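Local coordinates for oxygen-independent coproporphyrinogen III oxidase (Escherichia coli, PDB 1OLT), which catalyses the anaerobic, radical SAM-dependent oxidative decarboxylation of two propionate groups of coproporphyrinogen III, giving the vinyl groups of protoporphyrinogen IX, at residues Leu118-Ile123 against Glu152-Asp157; Ile59-Lys64 against Gln79-Gln84; Ala88-Ile93 against Ile123-Lys128; Leu108-Gly113 against Glu162-Leu167. All coordinates share one frame; numbering follows the deposited sequence. Where two conformers were deposited one is given.

Contact 1. Residues Leu118-Ile123 against Glu152-Asp157; sequences LNKAQI and ELDVLD
Lys120 and Asp154 join the N-terminal ends of two helices by a salt bridge at the protein surface, with Lys120 NZ 2.7 Å from Asp154 OD2. The two side chains meet at about a right angle. The model sets NZ too close to the carboxylate carbon, however, so the charge pair is more certain than its exact geometry. The lysine spans the gap because its CG lies beside the backbone N (chi1 -66°) and the chain beyond runs extended. A water hydrogen-bonded to Asp154 O at 2.7 Å also makes a weak bond with the ammonium. Beneath the charges the contact turns apolar: Ile123 CD1 touches Val155 CG1 at 4.3 Å, and Lys120 CE passes as close to Val155 CG2.

One shell further out, a capping box fixes the turn that carries Lys120. Gln122 N donates to Asn119 OD1 almost in line with its C=O (2.9 Å), and Asn119 N returns a bond to Gln122 OE1. That same amide oxygen accepts from Gln79 NE2, while Gln122 NE2 reaches Asp83, so the cap is tied to helix 80-96 and the loop before it. Helix 120-133 therefore lies between helix 80-96 and helix 154-161, and on the far side of the latter Leu153 and Leu156 pack on helix 188-200.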
# COMPACT_ATOMS: atom_id res chain seq x y z
N LEU A 118 -2.66 6.63 -18.58
CA LEU A 118 -3.30 7.87 -18.98
C LEU A 118 -2.31 8.80 -19.68
O LEU A 118 -1.26 9.14 -19.14
CB LEU A 118 -3.94 8.56 -17.82
CG LEU A 118 -4.94 7.77 -16.95
CD1 LEU A 118 -5.49 8.70 -15.92
CD2 LEU A 118 -6.04 7.20 -17.76
N ASN A 119 -2.68 9.28 -20.86
CA ASN A 119 -1.89 10.25 -21.54
C ASN A 119 -1.99 11.67 -20.87
O ASN A 119 -2.74 11.87 -19.91
CB ASN A 119 -2.22 10.19 -23.08
CG ASN A 119 -3.64 10.72 -23.43
OD1 ASN A 119 -4.18 11.59 -22.72
ND2 ASN A 119 -4.18 10.26 -24.54
N LYS A 120 -1.25 12.66 -21.33
CA LYS A 120 -1.27 14.00 -20.72
C LYS A 120 -2.64 14.64 -20.64
O LYS A 120 -3.03 15.20 -19.60
CB LYS A 120 -0.29 14.94 -21.45
CG LYS A 120 1.22 14.55 -21.31
CD LYS A 120 2.10 15.56 -22.16
CE LYS A 120 3.48 15.02 -22.43
NZ LYS A 120 4.46 16.07 -23.06
N ALA A 121 -3.41 14.54 -21.74
CA ALA A 121 -4.77 15.09 -21.74
C ALA A 121 -5.69 14.38 -20.74
O ALA A 121 -6.41 15.03 -20.05
CB ALA A 121 -5.41 15.03 -23.18
N GLN A 122 -5.60 13.08 -20.65
CA GLN A 122 -6.37 12.29 -19.69
C GLN A 122 -5.98 12.59 -18.20
O GLN A 122 -6.84 12.75 -17.33
CB GLN A 122 -6.22 10.78 -20.02
CG GLN A 122 -6.89 10.45 -21.32
CD GLN A 122 -6.47 9.15 -21.90
OE1 GLN A 122 -5.40 8.58 -21.51
NE2 GLN A 122 -7.22 8.69 -22.93
N ILE A 123 -4.69 12.70 -17.94
CA ILE A 123 -4.19 13.08 -16.62
C ILE A 123 -4.81 14.41 -16.27
O ILE A 123 -5.34 14.59 -15.17
CB ILE A 123 -2.67 13.22 -16.64
CG1 ILE A 123 -2.05 11.84 -16.69
CG2 ILE A 123 -2.19 13.97 -15.41
CD1 ILE A 123 -0.60 11.83 -17.10
N GLU A 152 7.31 8.97 -21.90
CA GLU A 152 8.34 9.96 -22.21
C GLU A 152 8.69 10.72 -20.91
O GLU A 152 7.84 10.88 -20.02
CB GLU A 152 7.84 10.92 -23.29
CG GLU A 152 7.75 10.29 -24.68
CD GLU A 152 8.94 9.43 -24.99
OE1 GLU A 152 10.05 9.98 -25.06
OE2 GLU A 152 8.77 8.18 -25.12
N LEU A 153 9.93 11.15 -20.80
CA LEU A 153 10.35 11.92 -19.62
C LEU A 153 9.47 13.15 -19.36
O LEU A 153 9.23 13.49 -18.21
CB LEU A 153 11.79 12.41 -19.80
CG LEU A 153 12.93 11.39 -19.69
CD1 LEU A 153 14.29 12.14 -19.95
CD2 LEU A 153 12.99 10.76 -18.43
N ASP A 154 8.97 13.83 -20.41
CA ASP A 154 8.16 15.02 -20.19
C ASP A 154 6.82 14.78 -19.57
O ASP A 154 6.18 15.71 -19.18
CB ASP A 154 8.10 15.93 -21.42
CG ASP A 154 7.18 15.41 -22.49
OD1 ASP A 154 6.46 14.39 -22.33
OD2 ASP A 154 7.12 15.98 -23.57
N VAL A 155 6.37 13.53 -19.46
CA VAL A 155 5.18 13.23 -18.67
C VAL A 155 5.40 13.62 -17.18
O VAL A 155 4.46 14.03 -16.49
CB VAL A 155 4.71 11.74 -18.83
CG1 VAL A 155 3.58 11.36 -17.86
CG2 VAL A 155 4.29 11.44 -20.28
N LEU A 156 6.63 13.48 -16.68
CA LEU A 156 6.94 13.90 -15.31
C LEU A 156 6.78 15.41 -15.14
O LEU A 156 6.22 15.85 -14.14
CB LEU A 156 8.35 13.47 -14.89
CG LEU A 156 8.59 11.95 -14.91
CD1 LEU A 156 10.00 11.70 -14.41
CD2 LEU A 156 7.56 11.12 -14.21
N ASP A 157 7.24 16.21 -16.11
CA ASP A 157 7.01 17.66 -16.06
C ASP A 157 5.49 17.96 -16.04
O ASP A 157 5.04 18.81 -15.31
CB ASP A 157 7.66 18.40 -17.20
CG ASP A 157 9.18 18.10 -17.27
OD1 ASP A 157 9.61 17.05 -17.79
OD2 ASP A 157 9.98 18.85 -16.79
O HOH W 1 5.38 17.99 -20.38

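Contact 2. Residues Ile59-Lys64 against Gln79-Gln84; sequences IPFCHK and QHKADQ. With SF4 (iron/sulfur cluster), chain B.
Phe61 presses the far end of its ring against the main chain of a helix as well as a side chain: CZ lies 3.7 Å from Lys81 O, and CE2 is 4.0 Å from Ala82 CA. The approach is oblique to the ring. Lys81 adds only the base of its side chain, CB being 3.9 Å from Phe61 CZ, while its amine end leads away from the strand. The phenyl reaches the first turns of helix 80-96 with CG beside the backbone N (chi1 -56°). Pro60 CG covers one ring face, 3.9 Å above its centre, and Tyr85 makes an edge-to-face pair from the next turn of the helix.

The next residue along the strand is a cluster ligand. Cys62 is the first cysteine of the CX3CX2C motif of radical SAM enzymes, which Cys66 and Cys69 complete, and its SG binds iron FE1 of the [4Fe-4S] cluster at 2.3 Å. Thus the end of strand 53-62 sends an aromatic ring into the helix layer and a thiolate to the cluster from consecutive positions. Backbone bonds from Phe61 to Thr114, and from Cys62 to Ile74 and Thr76, hold this stretch between its neighbours.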
# COMPACT_ATOMS: atom_id res chain seq x y z
N ILE A 59 -6.69 3.24 -11.28
CA ILE A 59 -6.58 3.29 -12.72
C ILE A 59 -6.12 1.89 -13.15
O ILE A 59 -4.96 1.52 -12.89
CB ILE A 59 -5.56 4.36 -13.20
CG1 ILE A 59 -5.84 5.79 -12.74
CG2 ILE A 59 -5.51 4.36 -14.75
CD1 ILE A 59 -7.15 6.32 -13.15
N PRO A 60 -7.00 1.06 -13.70
CA PRO A 60 -6.63 -0.34 -13.82
C PRO A 60 -5.77 -0.74 -15.01
O PRO A 60 -5.18 -1.82 -14.96
CB PRO A 60 -7.99 -1.04 -13.91
CG PRO A 60 -8.90 -0.02 -14.65
CD PRO A 60 -8.42 1.29 -14.11
N PHE A 61 -5.62 0.10 -16.01
CA PHE A 61 -5.06 -0.31 -17.26
C PHE A 61 -3.53 -0.41 -17.23
O PHE A 61 -2.84 0.44 -16.66
CB PHE A 61 -5.58 0.64 -18.39
CG PHE A 61 -7.06 0.71 -18.46
CD1 PHE A 61 -7.79 -0.36 -18.82
CD2 PHE A 61 -7.70 1.89 -18.10
CE1 PHE A 61 -9.19 -0.28 -18.83
CE2 PHE A 61 -9.07 1.95 -18.11
CZ PHE A 61 -9.79 0.90 -18.51
N CYS A 62 -3.02 -1.45 -17.89
CA CYS A 62 -1.59 -1.62 -18.15
C CYS A 62 -1.35 -1.92 -19.63
O CYS A 62 -2.18 -2.51 -20.31
CB CYS A 62 -1.01 -2.72 -17.28
SG CYS A 62 -1.27 -2.52 -15.52
N HIS A 63 -0.17 -1.55 -20.12
CA HIS A 63 0.21 -1.77 -21.53
C HIS A 63 0.46 -3.26 -21.84
O HIS A 63 0.15 -3.74 -22.92
CB HIS A 63 1.47 -0.97 -21.89
CG HIS A 63 1.25 0.51 -21.82
ND1 HIS A 63 0.22 1.14 -22.47
CD2 HIS A 63 2.00 1.48 -21.26
CE1 HIS A 63 0.29 2.44 -22.25
NE2 HIS A 63 1.34 2.68 -21.51
N LYS A 64 1.02 -3.98 -20.84
CA LYS A 64 1.63 -5.28 -21.07
C LYS A 64 1.51 -6.22 -19.82
O LYS A 64 1.47 -5.72 -18.69
CB LYS A 64 3.10 -5.05 -21.44
CG LYS A 64 3.75 -6.28 -22.08
CD LYS A 64 5.26 -6.11 -22.44
CE LYS A 64 5.54 -4.96 -23.50
NZ LYS A 64 7.07 -4.89 -23.76
N GLN A 79 -6.44 1.75 -26.13
CA GLN A 79 -6.20 2.92 -25.29
C GLN A 79 -7.46 3.77 -25.04
O GLN A 79 -7.56 4.41 -23.97
CB GLN A 79 -5.08 3.80 -25.86
CG GLN A 79 -4.14 4.49 -24.70
CD GLN A 79 -4.74 5.80 -24.09
OE1 GLN A 79 -5.63 6.40 -24.75
NE2 GLN A 79 -4.26 6.24 -22.81
N HIS A 80 -8.38 3.76 -26.02
CA HIS A 80 -9.67 4.38 -25.87
C HIS A 80 -10.47 3.92 -24.63
O HIS A 80 -11.38 4.61 -24.19
CB HIS A 80 -10.53 4.17 -27.07
CG HIS A 80 -11.18 2.84 -27.11
ND1 HIS A 80 -10.69 1.80 -27.89
CD2 HIS A 80 -12.31 2.37 -26.52
CE1 HIS A 80 -11.46 0.73 -27.73
NE2 HIS A 80 -12.45 1.04 -26.90
N LYS A 81 -10.12 2.76 -24.07
CA LYS A 81 -10.73 2.32 -22.80
C LYS A 81 -10.47 3.30 -21.69
O LYS A 81 -11.27 3.42 -20.77
CB LYS A 81 -10.33 0.93 -22.42
CG LYS A 81 -11.04 -0.17 -23.23
CD LYS A 81 -10.52 -1.48 -22.83
CE LYS A 81 -11.08 -2.56 -23.70
NZ LYS A 81 -12.54 -2.58 -23.77
N ALA A 82 -9.36 4.02 -21.77
CA ALA A 82 -9.04 4.97 -20.72
C ALA A 82 -10.03 6.15 -20.77
O ALA A 82 -10.39 6.71 -19.74
CB ALA A 82 -7.65 5.48 -20.89
N ASP A 83 -10.41 6.55 -21.99
CA ASP A 83 -11.43 7.65 -22.13
C ASP A 83 -12.79 7.22 -21.59
O ASP A 83 -13.44 8.00 -20.92
CB ASP A 83 -11.58 8.12 -23.55
CG ASP A 83 -10.34 8.78 -24.08
OD1 ASP A 83 -9.77 9.76 -23.44
OD2 ASP A 83 -9.85 8.29 -25.16
N GLN A 84 -13.19 5.98 -21.89
CA GLN A 84 -14.43 5.41 -21.38
C GLN A 84 -14.38 5.33 -19.84
O GLN A 84 -15.34 5.62 -19.20
CB GLN A 84 -14.67 3.99 -21.91
CG GLN A 84 -14.74 3.84 -23.42
CD GLN A 84 -14.91 2.40 -23.87
OE1 GLN A 84 -14.42 1.49 -23.19
NE2 GLN A 84 -15.65 2.19 -25.03
FE1 SF4 B . 0.54 -3.63 -14.61
FE2 SF4 B . 1.11 -5.23 -12.56
FE3 SF4 B . 2.27 -2.99 -12.94
FE4 SF4 B . 2.71 -4.83 -14.37
S1 SF4 B . 3.28 -4.86 -12.15
S2 SF4 B . 2.52 -2.77 -15.19
S3 SF4 B . 0.84 -5.73 -14.71
S4 SF4 B . 0.19 -3.33 -12.45

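Contact 3. Residues Ala88-Ile93 against Ile123-Lys128; sequences ALEQEI and ISRLMK
Leu89, Ile93 and Leu126 fill the seam between two outer helices of the partial alpha/beta barrel that forms the radical SAM core. Helices 80-96 and 120-133 are joined through strand 105-112, and both run alongside the parallel strands of the sheet. Their short segments here are almost parallel, 8° apart, with axes 10.8 Å from each other.

Leu126 carries the apolar half of the contact. Its CD1 methyl meets Leu89 CD1 at 4.0 Å and Ile93 CD1 at 4.1 Å, so that one branch touches residues a helical turn apart on the facing helix. Ile93 meets the leucine at about a right angle, whereas Leu89 comes in more obliquely and also approaches the second branch, CD2. With CG opposite its backbone N (chi1 -179°), Leu126 brings these methyls across although its CB does not head straight for the other helix. The CD2 branch also reaches Trp110 on strand 105-112, so the helix pair and the sheet share this packing; Leu89 likewise meets Tyr346 of helix 343-353.

On the outer side the seam turns polar. Arg125 extends from CG to NE and brings NH2 to two acids of helix 80-96, Asp87 being its stronger partner and Glu90 the second. Two carboxylates facing one guanidinium would probably more than balance its charge. The bond to Glu90 is far from straight, 142° at the hydrogen, and the carboxylate and guanidinium planes stand nearly perpendicular. Arg125 NH2 meets Glu90 OE1 at 3.1 Å on its anti side, tilted well out of the carboxylate plane, with the oxygen lying close to the guanidinium plane.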
# COMPACT_ATOMS: atom_id res chain seq x y z
N ALA A 88 -16.70 7.26 -16.83
CA ALA A 88 -17.33 6.63 -15.65
C ALA A 88 -16.90 7.28 -14.33
O ALA A 88 -17.71 7.51 -13.48
CB ALA A 88 -17.06 5.17 -15.62
N LEU A 89 -15.62 7.58 -14.21
CA LEU A 89 -15.07 8.30 -13.05
C LEU A 89 -15.70 9.67 -12.90
O LEU A 89 -16.10 10.05 -11.78
CB LEU A 89 -13.57 8.46 -13.12
CG LEU A 89 -12.72 7.25 -12.79
CD1 LEU A 89 -11.29 7.64 -13.10
CD2 LEU A 89 -12.90 6.92 -11.29
N GLU A 90 -15.88 10.37 -14.01
CA GLU A 90 -16.63 11.64 -13.97
C GLU A 90 -18.02 11.48 -13.29
O GLU A 90 -18.42 12.29 -12.46
CB GLU A 90 -16.83 12.22 -15.37
CG GLU A 90 -17.67 13.51 -15.38
CD GLU A 90 -17.74 14.22 -16.77
OE1 GLU A 90 -17.43 13.60 -17.81
OE2 GLU A 90 -18.20 15.41 -16.84
N GLN A 91 -18.76 10.48 -13.69
CA GLN A 91 -20.08 10.25 -13.14
C GLN A 91 -19.97 9.83 -11.63
O GLN A 91 -20.69 10.35 -10.78
CB GLN A 91 -20.84 9.21 -13.94
CG GLN A 91 -21.27 9.64 -15.37
CD GLN A 91 -21.96 10.96 -15.41
OE1 GLN A 91 -22.76 11.23 -14.54
NE2 GLN A 91 -21.54 11.84 -16.33
N GLU A 92 -19.01 9.00 -11.31
CA GLU A 92 -18.81 8.63 -9.90
C GLU A 92 -18.49 9.88 -9.04
O GLU A 92 -19.09 10.07 -7.95
CB GLU A 92 -17.74 7.51 -9.72
CG GLU A 92 -17.69 6.98 -8.32
CD GLU A 92 -16.58 5.89 -8.06
OE1 GLU A 92 -15.79 5.56 -8.99
OE2 GLU A 92 -16.51 5.41 -6.90
N ILE A 93 -17.61 10.72 -9.54
CA ILE A 93 -17.16 11.88 -8.85
C ILE A 93 -18.33 12.85 -8.68
O ILE A 93 -18.59 13.40 -7.55
CB ILE A 93 -15.99 12.54 -9.57
CG1 ILE A 93 -14.74 11.67 -9.38
CG2 ILE A 93 -15.78 13.91 -9.07
CD1 ILE A 93 -13.65 11.90 -10.38
N ILE A 123 -4.69 12.70 -17.94
CA ILE A 123 -4.19 13.08 -16.62
C ILE A 123 -4.81 14.41 -16.27
O ILE A 123 -5.34 14.59 -15.17
CB ILE A 123 -2.67 13.22 -16.64
CG1 ILE A 123 -2.05 11.84 -16.69
CG2 ILE A 123 -2.19 13.97 -15.41
CD1 ILE A 123 -0.60 11.83 -17.10
N SER A 124 -4.74 15.37 -17.20
CA SER A 124 -5.30 16.70 -16.93
C SER A 124 -6.79 16.67 -16.69
O SER A 124 -7.33 17.40 -15.81
CB SER A 124 -5.00 17.72 -18.06
OG SER A 124 -3.62 17.93 -18.20
N ARG A 125 -7.48 15.87 -17.51
CA ARG A 125 -8.92 15.75 -17.35
C ARG A 125 -9.32 15.23 -15.93
O ARG A 125 -10.25 15.74 -15.31
CB ARG A 125 -9.53 14.85 -18.42
CG ARG A 125 -11.05 14.67 -18.34
CD ARG A 125 -11.63 13.64 -19.35
NE ARG A 125 -13.02 13.39 -19.03
CZ ARG A 125 -13.72 12.39 -19.51
NH1 ARG A 125 -13.17 11.53 -20.35
NH2 ARG A 125 -15.01 12.25 -19.16
N LEU A 126 -8.68 14.18 -15.49
CA LEU A 126 -9.00 13.63 -14.21
C LEU A 126 -8.66 14.55 -13.08
O LEU A 126 -9.46 14.67 -12.14
CB LEU A 126 -8.36 12.26 -14.04
CG LEU A 126 -8.63 11.53 -12.74
CD1 LEU A 126 -10.11 11.40 -12.41
CD2 LEU A 126 -8.01 10.21 -12.80
N MET A 127 -7.46 15.17 -13.11
CA MET A 127 -7.09 16.09 -12.06
C MET A 127 -8.08 17.25 -11.94
O MET A 127 -8.42 17.69 -10.87
CB MET A 127 -5.70 16.64 -12.27
CG MET A 127 -4.63 15.71 -11.92
SD MET A 127 -4.77 15.15 -10.16
CE MET A 127 -5.14 16.60 -9.37
N LYS A 128 -8.52 17.75 -13.09
CA LYS A 128 -9.46 18.85 -13.17
C LYS A 128 -10.81 18.45 -12.56
O LYS A 128 -11.40 19.22 -11.80
CB LYS A 128 -9.62 19.34 -14.64
CG LYS A 128 -10.66 20.46 -14.86
CD LYS A 128 -10.81 20.83 -16.36
CE LYS A 128 -11.82 21.97 -16.56
NZ LYS A 128 -11.31 22.96 -17.58

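Contact 4. Residues Leu108-Gly113 against Glu162-Leu167; sequences LHWGGG and EGFNRL. With SAM (S-adenosylmethionine), chain D; SAM (S-adenosylmethionine), chain C; SF4 (iron/sulfur cluster), chain B.
Trp110 and Phe164 form a T-shaped pair in the layer between the sheet and its covering helices. Phe164 points the tip of its ring, CZ, at one face of the indole, 3.6 Å above the centre of the six-membered ring. All six carbons of that ring lie nearly equally far from it, the nearest being Trp110 CD2 at 3.8 Å from Phe164 CZ. The ring planes stand at 78°, with centroids 5.0 Å apart.

Torsions explain the fit. In Trp110 CG lies beside the backbone N, and chi2 near zero (1°) turns CD1 back over CA and swings the benzo ring outward, toward Leu126, Met127 and Leu130 of helix 120-133. Phe164 also keeps CG beside its backbone N (chi1 -74°), which carries its ring end-on to the indole. Just before it, Gly163, at positive phi, closes helix 154-161 with a Schellman motif and turns the chain toward strand 166-172.

Beyond Trp110 the strand runs into Gly111, Gly112 and Gly113, probably the counterpart of the GGE motif of other radical SAM enzymes. Gly112 grips the ribose of one SAM through its backbone N, which donates to O3', and its backbone O, which accepts from O2' at 2.6 Å. After a cis peptide, Gly113 O lies 2.9 Å from the amino N of the other SAM, which chelates iron FE3 through that N and a carboxylate O. The aromatic pair is weakly polar, the CZ-H edge of Phe164 meeting the pi face of the indole, and it implies packing without charge behind a strand end whose glycine backbone helps to hold the cofactors.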
# COMPACT_ATOMS: atom_id res chain seq x y z
N LEU A 108 -4.06 12.76 -2.08
CA LEU A 108 -4.61 12.09 -3.25
C LEU A 108 -3.52 11.16 -3.77
O LEU A 108 -2.37 11.58 -3.91
CB LEU A 108 -4.94 13.11 -4.35
CG LEU A 108 -5.20 12.58 -5.77
CD1 LEU A 108 -6.42 11.73 -5.77
CD2 LEU A 108 -5.31 13.73 -6.71
N HIS A 109 -3.92 9.93 -4.09
CA HIS A 109 -3.06 9.00 -4.73
C HIS A 109 -3.79 8.26 -5.85
O HIS A 109 -4.97 7.89 -5.71
CB HIS A 109 -2.58 7.99 -3.76
CG HIS A 109 -1.65 6.98 -4.34
ND1 HIS A 109 -0.30 7.11 -4.27
CD2 HIS A 109 -1.87 5.86 -5.05
CE1 HIS A 109 0.29 6.07 -4.85
NE2 HIS A 109 -0.64 5.28 -5.30
N TRP A 110 -3.08 8.07 -6.94
CA TRP A 110 -3.54 7.25 -8.02
C TRP A 110 -2.69 5.97 -8.00
O TRP A 110 -1.48 6.02 -8.10
CB TRP A 110 -3.37 7.93 -9.38
CG TRP A 110 -4.23 9.19 -9.60
CD1 TRP A 110 -5.10 9.78 -8.73
CD2 TRP A 110 -4.23 10.01 -10.78
NE1 TRP A 110 -5.63 10.92 -9.26
CE2 TRP A 110 -5.13 11.09 -10.53
CE3 TRP A 110 -3.59 9.96 -12.01
CZ2 TRP A 110 -5.37 12.10 -11.46
CZ3 TRP A 110 -3.84 11.00 -12.95
CH2 TRP A 110 -4.71 12.01 -12.68
N GLY A 111 -3.38 4.84 -7.98
CA GLY A 111 -2.79 3.54 -7.98
C GLY A 111 -3.37 2.71 -9.12
O GLY A 111 -4.20 3.17 -9.91
N GLY A 112 -3.01 1.45 -9.15
CA GLY A 112 -3.51 0.58 -10.20
C GLY A 112 -2.91 -0.82 -10.15
O GLY A 112 -2.66 -1.33 -9.04
N GLY A 113 -2.64 -1.45 -11.32
CA GLY A 113 -2.72 -0.88 -12.61
C GLY A 113 -1.64 0.13 -12.80
O GLY A 113 -0.78 0.31 -11.95
N GLU A 162 0.64 19.55 -12.97
CA GLU A 162 -0.68 19.20 -12.43
C GLU A 162 -0.72 19.08 -10.93
O GLU A 162 -1.78 18.92 -10.38
CB GLU A 162 -1.23 17.90 -13.06
CG GLU A 162 -1.49 18.01 -14.55
CD GLU A 162 -2.73 18.87 -14.91
OE1 GLU A 162 -3.57 19.13 -14.02
OE2 GLU A 162 -2.84 19.27 -16.08
N GLY A 163 0.42 19.21 -10.25
CA GLY A 163 0.46 19.35 -8.81
C GLY A 163 0.92 18.04 -8.15
O GLY A 163 0.99 17.97 -6.92
N PHE A 164 1.30 17.04 -8.94
CA PHE A 164 1.87 15.82 -8.30
C PHE A 164 3.20 16.14 -7.65
O PHE A 164 4.01 16.84 -8.24
CB PHE A 164 2.01 14.69 -9.28
CG PHE A 164 0.69 14.05 -9.65
CD1 PHE A 164 -0.07 14.55 -10.70
CD2 PHE A 164 0.20 12.97 -8.95
CE1 PHE A 164 -1.24 13.95 -11.03
CE2 PHE A 164 -1.03 12.41 -9.28
CZ PHE A 164 -1.72 12.88 -10.33
N ASN A 165 3.41 15.68 -6.43
CA ASN A 165 4.67 15.92 -5.68
C ASN A 165 5.39 14.66 -5.15
O ASN A 165 6.49 14.78 -4.53
CB ASN A 165 4.48 16.97 -4.58
CG ASN A 165 3.25 16.73 -3.71
OD1 ASN A 165 2.87 15.61 -3.40
ND2 ASN A 165 2.65 17.81 -3.27
N ARG A 166 4.74 13.51 -5.32
CA ARG A 166 5.32 12.26 -4.98
C ARG A 166 5.05 11.21 -6.02
O ARG A 166 4.00 11.13 -6.57
CB ARG A 166 4.75 11.74 -3.70
CG ARG A 166 4.75 12.75 -2.63
CD ARG A 166 4.81 12.18 -1.32
NE ARG A 166 5.25 13.17 -0.35
CZ ARG A 166 5.14 12.96 0.92
NH1 ARG A 166 4.64 11.79 1.33
NH2 ARG A 166 5.54 13.92 1.79
N LEU A 167 6.03 10.36 -6.26
CA LEU A 167 5.86 9.23 -7.17
C LEU A 167 6.50 7.93 -6.65
O LEU A 167 7.47 7.96 -5.88
CB LEU A 167 6.36 9.58 -8.58
CG LEU A 167 7.81 9.55 -9.06
CD1 LEU A 167 8.48 8.18 -9.20
CD2 LEU A 167 7.83 10.26 -10.42
N SAM D . -0.98 -5.06 -3.16
CA SAM D . 0.41 -5.36 -3.53
C SAM D . 0.86 -6.74 -3.03
O SAM D . 1.28 -7.65 -3.78
OXT SAM D . 0.83 -7.07 -1.82
CB SAM D . 1.36 -4.23 -3.03
CG SAM D . 1.17 -2.83 -3.70
SD SAM D . 0.37 -1.58 -2.64
CE SAM D . 1.82 -0.65 -2.01
C5' SAM D . -0.39 -0.27 -3.67
C4' SAM D . -1.51 -0.82 -4.54
O4' SAM D . -2.55 -1.21 -3.66
C3' SAM D . -2.16 0.21 -5.48
O3' SAM D . -1.36 0.45 -6.62
C2' SAM D . -3.49 -0.45 -5.69
O2' SAM D . -3.36 -1.55 -6.55
C1' SAM D . -3.82 -0.96 -4.28
N9 SAM D . -4.54 0.01 -3.48
C8 SAM D . -4.02 1.03 -2.76
N7 SAM D . -5.07 1.73 -2.17
C5 SAM D . -6.19 1.17 -2.52
C6 SAM D . -7.50 1.46 -2.24
N6 SAM D . -7.87 2.44 -1.44
N1 SAM D . -8.44 0.67 -2.80
C2 SAM D . -8.11 -0.36 -3.60
N3 SAM D . -6.84 -0.64 -3.90
C4 SAM D . -5.89 0.11 -3.36
N SAM C . 1.90 -0.47 -12.74
CA SAM C . 3.13 0.16 -12.28
C SAM C . 4.38 -0.71 -12.43
O SAM C . 4.24 -1.98 -12.57
OXT SAM C . 5.42 -0.10 -12.49
CB SAM C . 2.92 0.46 -10.78
CG SAM C . 3.22 -0.55 -9.72
SD SAM C . 2.11 -1.93 -9.61
CE SAM C . 0.47 -1.20 -9.47
C5' SAM C . 2.19 -2.32 -7.78
C4' SAM C . 3.34 -3.24 -7.23
O4' SAM C . 2.89 -4.50 -6.74
C3' SAM C . 4.34 -3.64 -8.29
O3' SAM C . 5.23 -2.58 -8.67
C2' SAM C . 5.01 -4.88 -7.68
O2' SAM C . 6.20 -4.53 -6.98
C1' SAM C . 3.99 -5.38 -6.69
N9 SAM C . 3.49 -6.71 -6.97
C8 SAM C . 2.59 -7.01 -7.96
N7 SAM C . 2.33 -8.31 -7.92
C5 SAM C . 3.05 -8.85 -6.89
C6 SAM C . 3.16 -10.15 -6.38
N6 SAM C . 2.49 -11.19 -6.87
N1 SAM C . 4.00 -10.35 -5.31
C2 SAM C . 4.71 -9.28 -4.76
N3 SAM C . 4.60 -8.02 -5.24
C4 SAM C . 3.78 -7.83 -6.30
FE1 SF4 B . 0.54 -3.63 -14.61
FE2 SF4 B . 1.11 -5.23 -12.56
FE3 SF4 B . 2.27 -2.99 -12.94
FE4 SF4 B . 2.71 -4.83 -14.37
S1 SF4 B . 3.28 -4.86 -12.15
S2 SF4 B . 2.52 -2.77 -15.19
S3 SF4 B . 0.84 -5.73 -14.71
S4 SF4 B . 0.19 -3.33 -12.45

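Following the chain, contact 2 closes first, tying the end of strand 53-62 to the start of helix 80-96 around the cluster-binding loop. Contact 3 opens next, on that helix, and closes on helix 120-133 after the chain has passed through strand 105-112. Contacts 4 and 1 open before contact 3 closes, on the strand and on the start of helix 120-133, so contact 3 crosses both. Contact 1 then closes on helix 154-161, nested inside the larger loop that contact 4 closes just ahead of strand 166-172. Contacts 1 and 3 share Ile123, and strands 53-62 and 105-112 are sheet neighbours, so helix layer and sheet are bound together, with contacts 2 and 4 both touching the cluster.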